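Local coordinates for protein tRNA (guanine-N(1)-)-methyltransferase (Corynebacterium diphtheriae, PDB 7KFF) that catalyses N1-methylation of guanine in tRNA, probably at position 37, using S-adenosylmethionine, whose product form S-adenosylhomocysteine is bound here, at residues A[18-23]-A[49-54]; A[27-32]-A[201-206]; A[64-69]-A[76-81]; A[136-141]-A[161-166]. One frame throughout, in Å; residues are numbered along the deposited sequence.

Contact 1. Residues A[18-23]-A[49-54]; sequences RLDVIT and GVHDLR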
loop_
_atom_site.group_PDB
_atom_site.type_symbol
_atom_site.label_atom_id
_atom_site.label_comp_id
_atom_site.label_asym_id
_atom_site.label_seq_id
_atom_site.Cartn_x
_atom_site.Cartn_y
_atom_site.Cartn_z
ATOM N N ARG A 18 -13.834 13.573 -8.654
ATOM C CA ARG A 18 -14.738 12.435 -8.637
ATOM C C ARG A 18 -13.941 11.146 -8.717
ATOM O O ARG A 18 -13.111 10.983 -9.616
ATOM C CB ARG A 18 -15.692 12.508 -9.825
ATOM C CG ARG A 18 -16.604 11.336 -10.001
ATOM C CD ARG A 18 -17.599 11.170 -8.882
ATOM N NE ARG A 18 -18.440 10.015 -9.160
ATOM C CZ ARG A 18 -19.574 9.735 -8.529
ATOM N NH1 ARG A 18 -20.021 10.551 -7.588
ATOM N NH2 ARG A 18 -20.254 8.643 -8.853
ATOM N N LEU A 19 -14.175 10.252 -7.770
ATOM C CA LEU A 19 -13.626 8.912 -7.772
ATOM C C LEU A 19 -14.763 7.924 -7.957
ATOM O O LEU A 19 -15.751 7.980 -7.229
ATOM C CB LEU A 19 -12.959 8.573 -6.445
ATOM C CG LEU A 19 -11.869 9.487 -5.945
ATOM C CD1 LEU A 19 -11.297 8.927 -4.636
ATOM C CD2 LEU A 19 -10.780 9.709 -6.973
ATOM N N ASP A 20 -14.625 7.015 -8.913
ATOM C CA ASP A 20 -15.562 5.912 -9.094
ATOM C C ASP A 20 -14.776 4.616 -8.964
ATOM O O ASP A 20 -13.706 4.469 -9.564
ATOM C CB ASP A 20 -16.254 5.976 -10.448
ATOM C CG ASP A 20 -17.361 6.993 -10.483
ATOM O OD1 ASP A 20 -18.445 6.710 -9.917
ATOM O OD2 ASP A 20 -17.131 8.102 -11.014
ATOM N N VAL A 21 -15.292 3.679 -8.183
ATOM C CA VAL A 21 -14.613 2.417 -7.914
ATOM C C VAL A 21 -15.541 1.283 -8.318
ATOM O O VAL A 21 -16.694 1.246 -7.880
ATOM C CB VAL A 21 -14.250 2.284 -6.425
ATOM C CG1 VAL A 21 -13.434 1.016 -6.190
ATOM C CG2 VAL A 21 -13.521 3.496 -5.928
ATOM N N ILE A 22 -15.040 0.351 -9.126
ATOM C CA ILE A 22 -15.805 -0.814 -9.564
ATOM C C ILE A 22 -15.200 -2.047 -8.903
ATOM O O ILE A 22 -13.992 -2.290 -9.021
ATOM C CB ILE A 22 -15.813 -0.956 -11.094
ATOM C CG1 ILE A 22 -16.291 0.333 -11.761
ATOM C CG2 ILE A 22 -16.690 -2.133 -11.503
ATOM C CD1 ILE A 22 -15.978 0.418 -13.241
ATOM N N THR A 23 -16.035 -2.809 -8.197
ATOM C CA THR A 23 -15.558 -3.837 -7.286
ATOM C C THR A 23 -16.655 -4.858 -7.013
ATOM O O THR A 23 -17.841 -4.536 -7.029
ATOM C CB THR A 23 -15.123 -3.168 -5.961
ATOM O OG1 THR A 23 -14.894 -4.169 -4.960
ATOM C CG2 THR A 23 -16.219 -2.214 -5.433
ATOM N N GLY A 49 -18.162 7.477 -5.870
ATOM C CA GLY A 49 -19.110 6.461 -6.276
ATOM C C GLY A 49 -18.479 5.082 -6.224
ATOM O O GLY A 49 -17.395 4.883 -6.767
ATOM N N VAL A 50 -19.147 4.129 -5.589
ATOM C CA VAL A 50 -18.688 2.752 -5.490
ATOM C C VAL A 50 -19.743 1.865 -6.133
ATOM O O VAL A 50 -20.919 1.936 -5.762
ATOM C CB VAL A 50 -18.416 2.341 -4.032
ATOM C CG1 VAL A 50 -17.890 0.914 -4.005
ATOM C CG2 VAL A 50 -17.424 3.301 -3.394
ATOM N N HIS A 51 -19.327 1.038 -7.093
ATOM C CA HIS A 51 -20.239 0.273 -7.934
ATOM C C HIS A 51 -19.946 -1.215 -7.846
ATOM O O HIS A 51 -18.807 -1.642 -8.039
ATOM C CB HIS A 51 -20.108 0.704 -9.398
ATOM C CG HIS A 51 -20.145 2.179 -9.588
ATOM N ND1 HIS A 51 -21.319 2.882 -9.664
ATOM C CD2 HIS A 51 -19.148 3.090 -9.665
ATOM C CE1 HIS A 51 -21.051 4.167 -9.807
ATOM N NE2 HIS A 51 -19.739 4.320 -9.809
ATOM N N ASP A 52 -20.999 -2.000 -7.607
ATOM C CA ASP A 52 -20.886 -3.454 -7.577
ATOM C C ASP A 52 -20.750 -3.970 -8.998
ATOM O O ASP A 52 -21.687 -3.860 -9.788
ATOM C CB ASP A 52 -22.144 -4.020 -6.916
ATOM C CG ASP A 52 -22.061 -5.510 -6.617
ATOM O OD1 ASP A 52 -21.194 -6.195 -7.178
ATOM O OD2 ASP A 52 -22.900 -5.979 -5.807
ATOM N N LEU A 53 -19.603 -4.566 -9.303
ATOM C CA LEU A 53 -19.371 -5.129 -10.633
ATOM C C LEU A 53 -20.464 -6.101 -11.049
ATOM O O LEU A 53 -20.757 -6.235 -12.245
ATOM C CB LEU A 53 -18.011 -5.833 -10.629
ATOM C CG LEU A 53 -17.562 -6.491 -11.943
ATOM C CD1 LEU A 53 -17.312 -5.458 -13.024
ATOM C CD2 LEU A 53 -16.355 -7.382 -11.689
ATOM N N ARG A 54 -21.072 -6.797 -10.086
ATOM C CA ARG A 54 -22.102 -7.777 -10.427
ATOM C C ARG A 54 -23.338 -7.151 -11.052
ATOM O O ARG A 54 -24.126 -7.871 -11.681
ATOM C CB ARG A 54 -22.490 -8.577 -9.189
ATOM C CG ARG A 54 -21.363 -9.457 -8.717
ATOM C CD ARG A 54 -21.803 -10.477 -7.668
ATOM N NE ARG A 54 -20.613 -10.911 -6.949
ATOM C CZ ARG A 54 -19.789 -11.879 -7.329
ATOM N NH1 ARG A 54 -20.018 -12.572 -8.433
ATOM N NH2 ARG A 54 -18.716 -12.136 -6.606
#
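Strands 18-23 and 49-52 run parallel, their axes 4.6 Å apart and inclined by 17°. Backbone hydrogen bonds alternate between them, from Gly49 N to Leu19 O through to Thr23 N and His51 O. Leu53 N then extends the ladder to Thr23 O. Asp20, Ile22 and His51 share one face. There His51 NE2 donates to Asp20 OD1 at 2.7 Å, almost straight and in the plane of its own ring. Arg18 holds the same carboxylate side-on. Its NE reaches Asp20 OD2 at 3.0 Å, and its NH2 meets Asp20 OD1 at 2.9 Å. The histidine comes on the anti side of Asp20 OD1 and the arginine on the syn side, each tilted out of the carboxylate plane, to opposite faces. His161 binds Asp20 OD2 as well, so both oxygens are shared. The Arg18 chain bends at chi2 (65°), which lays its guanidinium over Gly49, whose N sits 3.7 Å above the plane. Further along this face, Ile22 CG2 packs on Leu53 CD1 at 3.7 Å. At the end of the strand, Thr23 CG2 touches Val50 CG1. The two strands and helix 35-42 form a beta-alpha-beta unit, with strand 46-52 at the edge of the parallel sheet of this SPOUT-superfamily methyltransferase.

Contact 2. Residues A[27-32]-A[201-206]; sequences EYLDPL and VAVLVI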
loop_
_atom_site.group_PDB
_atom_site.type_symbol
_atom_site.label_atom_id
_atom_site.label_comp_id
_atom_site.label_asym_id
_atom_site.label_seq_id
_atom_site.Cartn_x
_atom_site.Cartn_y
_atom_site.Cartn_z
ATOM N N GLU A 27 -18.353 -2.747 0.055
ATOM C CA GLU A 27 -18.172 -2.423 1.464
ATOM C C GLU A 27 -16.706 -2.178 1.812
ATOM O O GLU A 27 -16.412 -1.470 2.792
ATOM C CB GLU A 27 -18.766 -3.559 2.310
ATOM C CG GLU A 27 -18.144 -4.967 2.110
ATOM C CD GLU A 27 -18.744 -5.821 0.976
ATOM O OE1 GLU A 27 -19.358 -5.291 0.029
ATOM O OE2 GLU A 27 -18.599 -7.060 1.055
ATOM N N TYR A 28 -15.776 -2.752 1.049
ATOM C CA TYR A 28 -14.357 -2.562 1.334
ATOM C C TYR A 28 -13.987 -1.088 1.210
ATOM O O TYR A 28 -13.011 -0.633 1.816
ATOM C CB TYR A 28 -13.526 -3.423 0.388
ATOM C CG TYR A 28 -12.177 -3.848 0.964
ATOM C CD1 TYR A 28 -11.151 -2.921 1.154
ATOM C CD2 TYR A 28 -11.922 -5.165 1.287
ATOM C CE1 TYR A 28 -9.915 -3.310 1.675
ATOM C CE2 TYR A 28 -10.685 -5.553 1.791
ATOM C CZ TYR A 28 -9.694 -4.624 1.977
ATOM O OH TYR A 28 -8.458 -5.016 2.488
ATOM N N LEU A 29 -14.725 -0.341 0.395
ATOM C CA LEU A 29 -14.425 1.059 0.162
ATOM C C LEU A 29 -15.093 1.999 1.156
ATOM O O LEU A 29 -14.993 3.221 1.002
ATOM C CB LEU A 29 -14.758 1.458 -1.260
ATOM C CG LEU A 29 -13.900 0.905 -2.389
ATOM C CD1 LEU A 29 -12.386 1.189 -2.171
ATOM C CD2 LEU A 29 -14.095 -0.600 -2.630
ATOM N N ASP A 30 -15.732 1.464 2.180
ATOM C CA ASP A 30 -16.330 2.317 3.205
ATOM C C ASP A 30 -15.336 3.327 3.797
ATOM O O ASP A 30 -15.740 4.450 4.103
ATOM C CB ASP A 30 -16.996 1.477 4.301
ATOM C CG ASP A 30 -18.333 0.857 3.879
ATOM O OD1 ASP A 30 -18.866 1.185 2.801
ATOM O OD2 ASP A 30 -18.860 0.034 4.658
ATOM N N PRO A 31 -14.038 3.021 3.928
ATOM C CA PRO A 31 -13.110 4.024 4.476
ATOM C C PRO A 31 -12.896 5.246 3.609
ATOM O O PRO A 31 -12.345 6.243 4.110
ATOM C CB PRO A 31 -11.817 3.235 4.717
ATOM C CG PRO A 31 -12.281 1.822 4.927
ATOM C CD PRO A 31 -13.436 1.669 3.938
ATOM N N LEU A 32 -13.343 5.249 2.349
ATOM C CA LEU A 32 -13.291 6.481 1.574
ATOM C C LEU A 32 -14.206 7.549 2.156
ATOM O O LEU A 32 -14.092 8.714 1.770
ATOM C CB LEU A 32 -13.688 6.229 0.116
ATOM C CG LEU A 32 -12.770 5.341 -0.715
ATOM C CD1 LEU A 32 -13.348 5.148 -2.103
ATOM C CD2 LEU A 32 -11.363 5.940 -0.828
ATOM N N VAL A 201 -7.957 -2.529 -1.566
ATOM C CA VAL A 201 -7.088 -1.863 -0.599
ATOM C C VAL A 201 -6.118 -0.929 -1.305
ATOM O O VAL A 201 -5.755 0.121 -0.763
ATOM C CB VAL A 201 -6.376 -2.866 0.326
ATOM C CG1 VAL A 201 -5.277 -3.647 -0.394
ATOM C CG2 VAL A 201 -5.815 -2.163 1.539
ATOM N N ALA A 202 -5.695 -1.279 -2.517
ATOM C CA ALA A 202 -4.818 -0.386 -3.265
ATOM C C ALA A 202 -5.535 0.897 -3.661
ATOM O O ALA A 202 -4.903 1.955 -3.711
ATOM C CB ALA A 202 -4.296 -1.110 -4.500
ATOM N N VAL A 203 -6.855 0.833 -3.909
ATOM C CA VAL A 203 -7.635 2.049 -4.125
ATOM C C VAL A 203 -7.567 2.945 -2.893
ATOM O O VAL A 203 -7.359 4.156 -2.995
ATOM C CB VAL A 203 -9.086 1.708 -4.490
ATOM C CG1 VAL A 203 -9.882 3.000 -4.607
ATOM C CG2 VAL A 203 -9.120 0.895 -5.781
ATOM N N LEU A 204 -7.750 2.362 -1.709
ATOM C CA LEU A 204 -7.684 3.171 -0.497
ATOM C C LEU A 204 -6.320 3.845 -0.343
ATOM O O LEU A 204 -6.239 5.012 0.061
ATOM C CB LEU A 204 -7.990 2.298 0.723
ATOM C CG LEU A 204 -9.378 1.640 0.790
ATOM C CD1 LEU A 204 -9.484 0.809 2.044
ATOM C CD2 LEU A 204 -10.465 2.680 0.727
ATOM N N VAL A 205 -5.239 3.118 -0.665
ATOM C CA VAL A 205 -3.889 3.667 -0.586
ATOM C C VAL A 205 -3.737 4.844 -1.533
ATOM O O VAL A 205 -3.290 5.934 -1.144
ATOM C CB VAL A 205 -2.856 2.573 -0.881
ATOM C CG1 VAL A 205 -1.490 3.186 -1.133
ATOM C CG2 VAL A 205 -2.794 1.552 0.252
ATOM N N ILE A 206 -4.078 4.636 -2.799
ATOM C CA ILE A 206 -3.897 5.678 -3.806
ATOM C C ILE A 206 -4.781 6.878 -3.492
ATOM O O ILE A 206 -4.355 8.038 -3.601
ATOM C CB ILE A 206 -4.154 5.100 -5.207
ATOM C CG1 ILE A 206 -3.072 4.078 -5.577
ATOM C CG2 ILE A 206 -4.214 6.214 -6.228
ATOM C CD1 ILE A 206 -3.431 3.180 -6.761
#
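Leu32 N donates to Leu29 O at 2.9 Å, a 3-10 turn that presents both leucines to Leu204. Leu204 CD2 touches both, 3.7 Å from Leu32 CD2 and 3.8 Å from Leu29 CD1. Its other branch, CD1, meets the edge of the Tyr28 ring and lies 4.1 Å from Pro31 CG. The Leu29 side chain crosses that of Val203 at about a right angle, with Leu29 CD1 3.9 Å from Val203 CG1. No hydrogen bond spans the two segments. The contact joins the 3-10 turns between strand 17-23 and helix 35-42 to helix 200-211, one of the helices packed against the parallel sheet. Tyr28 lies alongside Val201, with its CE1 3.8 Å from Val201 CB. CG of Tyr28 is anti to the backbone N (chi1 -152°), which carries the ring out toward the helix. The Tyr28 hydroxyl has a weak hydrogen bond to Glu208 of the second subunit. Val201 and Leu204 also pack on Leu204 and Val201 of that subunit, while the adjacent Ala202 touches bound S-adenosylhomocysteine.

Contact 3. Residues A[64-69]-A[76-81]; sequences VDDSPF and VMKPTV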
loop_
_atom_site.group_PDB
_atom_site.type_symbol
_atom_site.label_atom_id
_atom_site.label_comp_id
_atom_site.label_asym_id
_atom_site.label_seq_id
_atom_site.Cartn_x
_atom_site.Cartn_y
_atom_site.Cartn_z
ATOM N N VAL A 64 -18.752 -13.256 -12.470
ATOM C CA VAL A 64 -17.799 -12.246 -12.912
ATOM C C VAL A 64 -16.446 -12.836 -13.294
ATOM O O VAL A 64 -15.536 -12.080 -13.663
ATOM C CB VAL A 64 -17.619 -11.124 -11.873
ATOM C CG1 VAL A 64 -18.937 -10.463 -11.559
ATOM C CG2 VAL A 64 -16.944 -11.667 -10.627
ATOM N N ASP A 65 -16.275 -14.154 -13.192
ATOM C CA ASP A 65 -14.970 -14.769 -13.388
ATOM C C ASP A 65 -15.132 -16.136 -14.031
ATOM O O ASP A 65 -16.211 -16.734 -14.001
ATOM C CB ASP A 65 -14.188 -14.900 -12.074
ATOM C CG ASP A 65 -14.938 -15.684 -11.020
ATOM O OD1 ASP A 65 -15.824 -15.098 -10.365
ATOM O OD2 ASP A 65 -14.650 -16.876 -10.852
ATOM N N ASP A 66 -14.044 -16.623 -14.622
ATOM C CA ASP A 66 -14.053 -17.869 -15.382
ATOM C C ASP A 66 -12.626 -18.406 -15.448
ATOM O O ASP A 66 -11.661 -17.704 -15.136
ATOM C CB ASP A 66 -14.671 -17.603 -16.768
ATOM C CG ASP A 66 -15.159 -18.849 -17.487
ATOM O OD1 ASP A 66 -15.106 -19.971 -16.935
ATOM O OD2 ASP A 66 -15.627 -18.661 -18.628
ATOM N N SER A 67 -12.504 -19.667 -15.855
ATOM C CA SER A 67 -11.206 -20.317 -15.879
ATOM C C SER A 67 -10.270 -19.673 -16.898
ATOM O O SER A 67 -10.710 -19.192 -17.943
ATOM C CB SER A 67 -11.378 -21.784 -16.259
ATOM O OG SER A 67 -12.091 -22.466 -15.256
ATOM N N PRO A 68 -8.968 -19.650 -16.622
ATOM C CA PRO A 68 -8.041 -19.024 -17.567
ATOM C C PRO A 68 -7.822 -19.872 -18.807
ATOM O O PRO A 68 -7.699 -21.101 -18.736
ATOM C CB PRO A 68 -6.737 -18.914 -16.774
ATOM C CG PRO A 68 -6.825 -19.977 -15.769
ATOM C CD PRO A 68 -8.280 -20.098 -15.398
ATOM N N PHE A 69 -7.732 -19.193 -19.948
ATOM C CA PHE A 69 -7.212 -19.848 -21.140
ATOM C C PHE A 69 -5.786 -20.319 -20.885
ATOM O O PHE A 69 -5.000 -19.647 -20.204
ATOM C CB PHE A 69 -7.209 -18.888 -22.334
ATOM C CG PHE A 69 -8.487 -18.872 -23.100
ATOM C CD1 PHE A 69 -8.920 -19.988 -23.798
ATOM C CD2 PHE A 69 -9.252 -17.730 -23.149
ATOM C CE1 PHE A 69 -10.111 -19.948 -24.504
ATOM C CE2 PHE A 69 -10.428 -17.686 -23.855
ATOM C CZ PHE A 69 -10.863 -18.796 -24.536
ATOM N N VAL A 76 -10.115 -15.813 -13.704
ATOM C CA VAL A 76 -9.834 -14.528 -14.331
ATOM C C VAL A 76 -11.152 -13.800 -14.503
ATOM O O VAL A 76 -12.153 -14.403 -14.889
ATOM C CB VAL A 76 -9.164 -14.749 -15.705
ATOM C CG1 VAL A 76 -8.953 -13.451 -16.435
ATOM C CG2 VAL A 76 -7.854 -15.500 -15.534
HETATM N N MSE A 77 -11.162 -12.507 -14.218
HETATM C CA MSE A 77 -12.405 -11.770 -14.373
HETATM C C MSE A 77 -12.773 -11.486 -15.823
HETATM O O MSE A 77 -11.899 -11.228 -16.661
HETATM C CB MSE A 77 -12.385 -10.470 -13.605
HETATM C CG MSE A 77 -12.117 -10.623 -12.109
HETATM SE SE MSE A 77 -12.122 -9.062 -11.015
HETATM C CE MSE A 77 -13.606 -9.372 -9.831
ATOM N N LYS A 78 -14.091 -11.514 -16.081
ATOM C CA LYS A 78 -14.623 -11.661 -17.429
ATOM C C LYS A 78 -14.683 -10.337 -18.177
ATOM O O LYS A 78 -15.226 -9.357 -17.649
ATOM C CB LYS A 78 -16.065 -12.185 -17.338
ATOM C CG LYS A 78 -16.221 -13.623 -16.903
ATOM C CD LYS A 78 -17.715 -13.995 -16.827
ATOM C CE LYS A 78 -17.969 -15.473 -16.965
ATOM N NZ LYS A 78 -19.415 -15.820 -16.771
ATOM N N PRO A 79 -14.207 -10.287 -19.425
ATOM C CA PRO A 79 -14.376 -9.062 -20.226
ATOM C C PRO A 79 -15.816 -8.697 -20.493
ATOM O O PRO A 79 -16.128 -7.505 -20.585
ATOM C CB PRO A 79 -13.636 -9.361 -21.541
ATOM C CG PRO A 79 -12.904 -10.568 -21.344
ATOM C CD PRO A 79 -13.401 -11.300 -20.121
ATOM N N THR A 80 -16.707 -9.680 -20.644
ATOM C CA THR A 80 -18.098 -9.373 -20.972
ATOM C C THR A 80 -18.848 -8.711 -19.816
ATOM O O THR A 80 -19.948 -8.182 -20.025
ATOM C CB THR A 80 -18.842 -10.628 -21.427
ATOM O OG1 THR A 80 -18.739 -11.614 -20.390
ATOM C CG2 THR A 80 -18.259 -11.177 -22.751
ATOM N N VAL A 81 -18.271 -8.715 -18.619
ATOM C CA VAL A 81 -18.780 -7.957 -17.474
ATOM C C VAL A 81 -18.028 -6.643 -17.306
ATOM O O VAL A 81 -18.639 -5.579 -17.193
ATOM C CB VAL A 81 -18.720 -8.829 -16.203
ATOM C CG1 VAL A 81 -19.239 -8.050 -14.996
ATOM C CG2 VAL A 81 -19.517 -10.118 -16.407
#
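The Lys78 side chain lies over one face of the peptide group joining Val64 and Asp65, its CG 3.7 Å from Val64 C and its CD 3.9 Å from Asp65 N. Near the plane of that peptide, Met77 CA makes a CA-H...O contact with Val64 O. Lys78 N donates to Val64 O at 2.9 Å from above the carbonyl plane, on the same face as the lysine chain. Two more bonds close the hairpin of strands 65-66 and 76-77: Asp66 and Val76 form the antiparallel hydrogen-bonded pair, with Val76 N 2.8 Å from Asp66 O. Asp65 and Met77 form the non-hydrogen-bonded pair. The Lys78 chain runs on extended, and its CE comes 3.9 Å from Asp66 CB. Pro68 CB touches Val76 CG2 at 3.8 Å, and Val64 CG2 lies beside CE of Met77, present here as selenomethionine. Ser67 O is hydrogen-bonded to Thr240 OG1 of the second subunit. Asp66 OD2 and Lys78 NZ, 5.1 Å apart, make no direct pair. Each has a weak partner instead, Lys241 of the second subunit and Ser63 OG respectively. Backbone bonds, lysine methylenes and apolar side chains carry the contact, and the opposite charges probably add only a diffuse attraction.

Contact 4. Residues A[136-141]-A[161-166]; sequences PLLLVP and HIVFAC. With SAH (S-adenosyl-L-homocysteine), chain C.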
loop_
_atom_site.group_PDB
_atom_site.type_symbol
_atom_site.label_atom_id
_atom_site.label_comp_id
_atom_site.label_asym_id
_atom_site.label_seq_id
_atom_site.Cartn_x
_atom_site.Cartn_y
_atom_site.Cartn_z
ATOM N N PRO A 136 -11.146 10.379 -19.111
ATOM C CA PRO A 136 -10.901 10.146 -17.683
ATOM C C PRO A 136 -9.732 9.200 -17.493
ATOM O O PRO A 136 -9.330 8.477 -18.402
ATOM C CB PRO A 136 -12.205 9.514 -17.187
ATOM C CG PRO A 136 -12.864 8.995 -18.415
ATOM C CD PRO A 136 -12.425 9.804 -19.566
ATOM N N LEU A 137 -9.196 9.197 -16.283
ATOM C CA LEU A 137 -8.095 8.318 -15.919
ATOM C C LEU A 137 -8.658 7.031 -15.330
ATOM O O LEU A 137 -9.495 7.082 -14.423
ATOM C CB LEU A 137 -7.204 8.994 -14.875
ATOM C CG LEU A 137 -5.994 8.207 -14.369
ATOM C CD1 LEU A 137 -4.999 7.948 -15.486
ATOM C CD2 LEU A 137 -5.317 8.951 -13.229
ATOM N N LEU A 138 -8.205 5.884 -15.846
ATOM C CA LEU A 138 -8.514 4.570 -15.301
ATOM C C LEU A 138 -7.271 4.001 -14.641
ATOM O O LEU A 138 -6.245 3.797 -15.309
ATOM C CB LEU A 138 -9.004 3.623 -16.390
ATOM C CG LEU A 138 -9.266 2.188 -15.952
ATOM C CD1 LEU A 138 -10.408 2.130 -14.946
ATOM C CD2 LEU A 138 -9.554 1.275 -17.125
ATOM N N LEU A 139 -7.364 3.767 -13.334
ATOM C CA LEU A 139 -6.297 3.122 -12.576
ATOM C C LEU A 139 -6.664 1.662 -12.328
ATOM O O LEU A 139 -7.764 1.359 -11.855
ATOM C CB LEU A 139 -6.032 3.838 -11.260
ATOM C CG LEU A 139 -5.524 5.263 -11.445
ATOM C CD1 LEU A 139 -5.254 5.892 -10.101
ATOM C CD2 LEU A 139 -4.287 5.342 -12.317
ATOM N N VAL A 140 -5.746 0.773 -12.680
ATOM C CA VAL A 140 -5.927 -0.665 -12.563
ATOM C C VAL A 140 -4.844 -1.193 -11.639
ATOM O O VAL A 140 -3.699 -1.396 -12.061
ATOM C CB VAL A 140 -5.854 -1.362 -13.936
ATOM C CG1 VAL A 140 -6.126 -2.849 -13.755
ATOM C CG2 VAL A 140 -6.812 -0.727 -14.948
ATOM N N PRO A 141 -5.152 -1.414 -10.364
ATOM C CA PRO A 141 -4.143 -1.964 -9.459
ATOM C C PRO A 141 -3.719 -3.354 -9.909
ATOM O O PRO A 141 -4.544 -4.211 -10.236
ATOM C CB PRO A 141 -4.861 -1.987 -8.109
ATOM C CG PRO A 141 -5.903 -0.920 -8.215
ATOM C CD PRO A 141 -6.369 -0.964 -9.646
ATOM N N HIS A 161 -11.568 13.240 -12.742
ATOM C CA HIS A 161 -12.303 11.981 -12.680
ATOM C C HIS A 161 -11.314 10.833 -12.763
ATOM O O HIS A 161 -10.639 10.670 -13.794
ATOM C CB HIS A 161 -13.297 11.880 -13.842
ATOM C CG HIS A 161 -14.268 10.760 -13.701
ATOM N ND1 HIS A 161 -15.025 10.290 -14.751
ATOM C CD2 HIS A 161 -14.616 10.017 -12.624
ATOM C CE1 HIS A 161 -15.809 9.319 -14.320
ATOM N NE2 HIS A 161 -15.572 9.124 -13.038
ATOM N N ILE A 162 -11.255 10.048 -11.691
ATOM C CA ILE A 162 -10.471 8.825 -11.633
ATOM C C ILE A 162 -11.420 7.657 -11.410
ATOM O O ILE A 162 -12.230 7.676 -10.477
ATOM C CB ILE A 162 -9.378 8.869 -10.549
ATOM C CG1 ILE A 162 -8.499 10.110 -10.686
ATOM C CG2 ILE A 162 -8.545 7.594 -10.647
ATOM C CD1 ILE A 162 -7.421 10.236 -9.612
ATOM N N VAL A 163 -11.317 6.648 -12.268
ATOM C CA VAL A 163 -12.035 5.386 -12.145
ATOM C C VAL A 163 -11.019 4.322 -11.765
ATOM O O VAL A 163 -9.899 4.306 -12.295
ATOM C CB VAL A 163 -12.768 5.054 -13.461
ATOM C CG1 VAL A 163 -13.485 3.727 -13.350
ATOM C CG2 VAL A 163 -13.750 6.182 -13.816
ATOM N N PHE A 164 -11.405 3.447 -10.851
ATOM C CA PHE A 164 -10.592 2.320 -10.416
ATOM C C PHE A 164 -11.274 1.003 -10.758
ATOM O O PHE A 164 -12.439 0.810 -10.416
ATOM C CB PHE A 164 -10.369 2.347 -8.905
ATOM C CG PHE A 164 -9.602 3.530 -8.403
ATOM C CD1 PHE A 164 -10.263 4.699 -8.092
ATOM C CD2 PHE A 164 -8.248 3.441 -8.142
ATOM C CE1 PHE A 164 -9.576 5.781 -7.556
ATOM C CE2 PHE A 164 -7.558 4.511 -7.604
ATOM C CZ PHE A 164 -8.228 5.685 -7.308
ATOM N N ALA A 165 -10.542 0.093 -11.396
ATOM C CA ALA A 165 -11.017 -1.256 -11.700
ATOM C C ALA A 165 -10.323 -2.223 -10.751
ATOM O O ALA A 165 -9.124 -2.462 -10.885
ATOM C CB ALA A 165 -10.725 -1.623 -13.153
ATOM N N CYS A 166 -11.064 -2.771 -9.787
ATOM C CA CYS A 166 -10.485 -3.607 -8.739
ATOM C C CYS A 166 -10.471 -5.079 -9.111
ATOM O O CYS A 166 -11.524 -5.701 -9.242
ATOM C CB CYS A 166 -11.234 -3.457 -7.421
ATOM S SG CYS A 166 -11.268 -1.784 -6.785
HETATM N N SAH C . -1.408 -14.032 -9.715
HETATM C CA SAH C . -1.320 -12.596 -9.548
HETATM C CB SAH C . -2.088 -12.255 -8.291
HETATM C CG SAH C . -3.273 -11.325 -8.485
HETATM S SD SAH C . -3.615 -10.742 -6.836
HETATM C C SAH C . 0.098 -12.071 -9.396
HETATM O O SAH C . 0.807 -12.422 -8.456
HETATM O OXT SAH C . 0.549 -11.260 -10.203
HETATM C "C5'" SAH C . -5.298 -10.208 -7.118
HETATM C "C4'" SAH C . -5.454 -8.715 -7.325
HETATM O "O4'" SAH C . -5.024 -7.988 -6.176
HETATM C "C3'" SAH C . -4.692 -8.081 -8.500
HETATM O "O3'" SAH C . -5.302 -8.350 -9.710
HETATM C "C2'" SAH C . -4.706 -6.610 -8.083
HETATM O "O2'" SAH C . -5.958 -6.020 -8.335
HETATM C "C1'" SAH C . -4.524 -6.726 -6.585
HETATM N N9 SAH C . -3.109 -6.650 -6.178
HETATM C C8 SAH C . -2.333 -7.659 -5.652
HETATM N N7 SAH C . -1.121 -7.166 -5.337
HETATM C C5 SAH C . -1.107 -5.849 -5.679
HETATM C C6 SAH C . -0.140 -4.858 -5.592
HETATM N N6 SAH C . 1.105 -5.062 -5.115
HETATM N N1 SAH C . -0.462 -3.593 -6.029
HETATM C C2 SAH C . -1.717 -3.324 -6.520
HETATM N N3 SAH C . -2.681 -4.284 -6.599
HETATM C C4 SAH C . -2.361 -5.517 -6.187
HETATM O O HOH W 1 -7.179 -4.460 -10.736
#
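Leu139 reaches across to two residues of strand 161-165. Its CB touches Phe164 CD2 at 3.8 Å. Its CG comes 3.9 Å from Ile162 CG2. Its CD1 touches both, 3.7 Å from Phe164 CE2 and 3.7 Å from Ile162 CG2. CG of Leu139 stands anti to the carbonyl carbon (chi1 -64°), and the side chain runs alongside Phe164, pointing the same way. On the opposite face of the sheet, Leu138 CD1 packs on Val163 CG1. The strands are parallel neighbours in the central sheet, inclined by 29°, and four backbone bonds tie them, from Leu137 N and His161 O to Ala165 N and Leu139 O. Pro141 has no N-H to continue the ladder, and its CD rests against Ala165 O. A water donates instead to Ala165 O and Pro141 O, and also bonds the ribose O2' of S-adenosylhomocysteine. That O2' donates directly to Pro141 O at 3.0 Å. The apolar strand pair thus ends in two carbonyls that, with one water, help hold the ribose O2' in the S-adenosylhomocysteine pocket.

Contacts 1, 2 and 4 are buried, while contact 3 is only partly buried, farther from the chain centre. Contacts 1 and 4 build one parallel sheet, since strands 17-23 and 161-165 are neighbours in it. Asp20 OD2 to His161 NE2 joins their polar ends. Contact 2 packs on one face of that sheet through side chains alone: Val203 meets Val21, Phe164 and Cys166. The chemistry differs accordingly. Contact 1 adds a carboxylate network to its strand pairing. The side chains of contact 4 are mostly apolar, with His161 at one end and the bound ligand at the other. Contact 3 is a short hairpin. Contacts 2 and 3 both touch the second subunit, at separate places. Contact 3 meets contact 1 through Val64, Met77 and Val81 around Leu53 and Arg54.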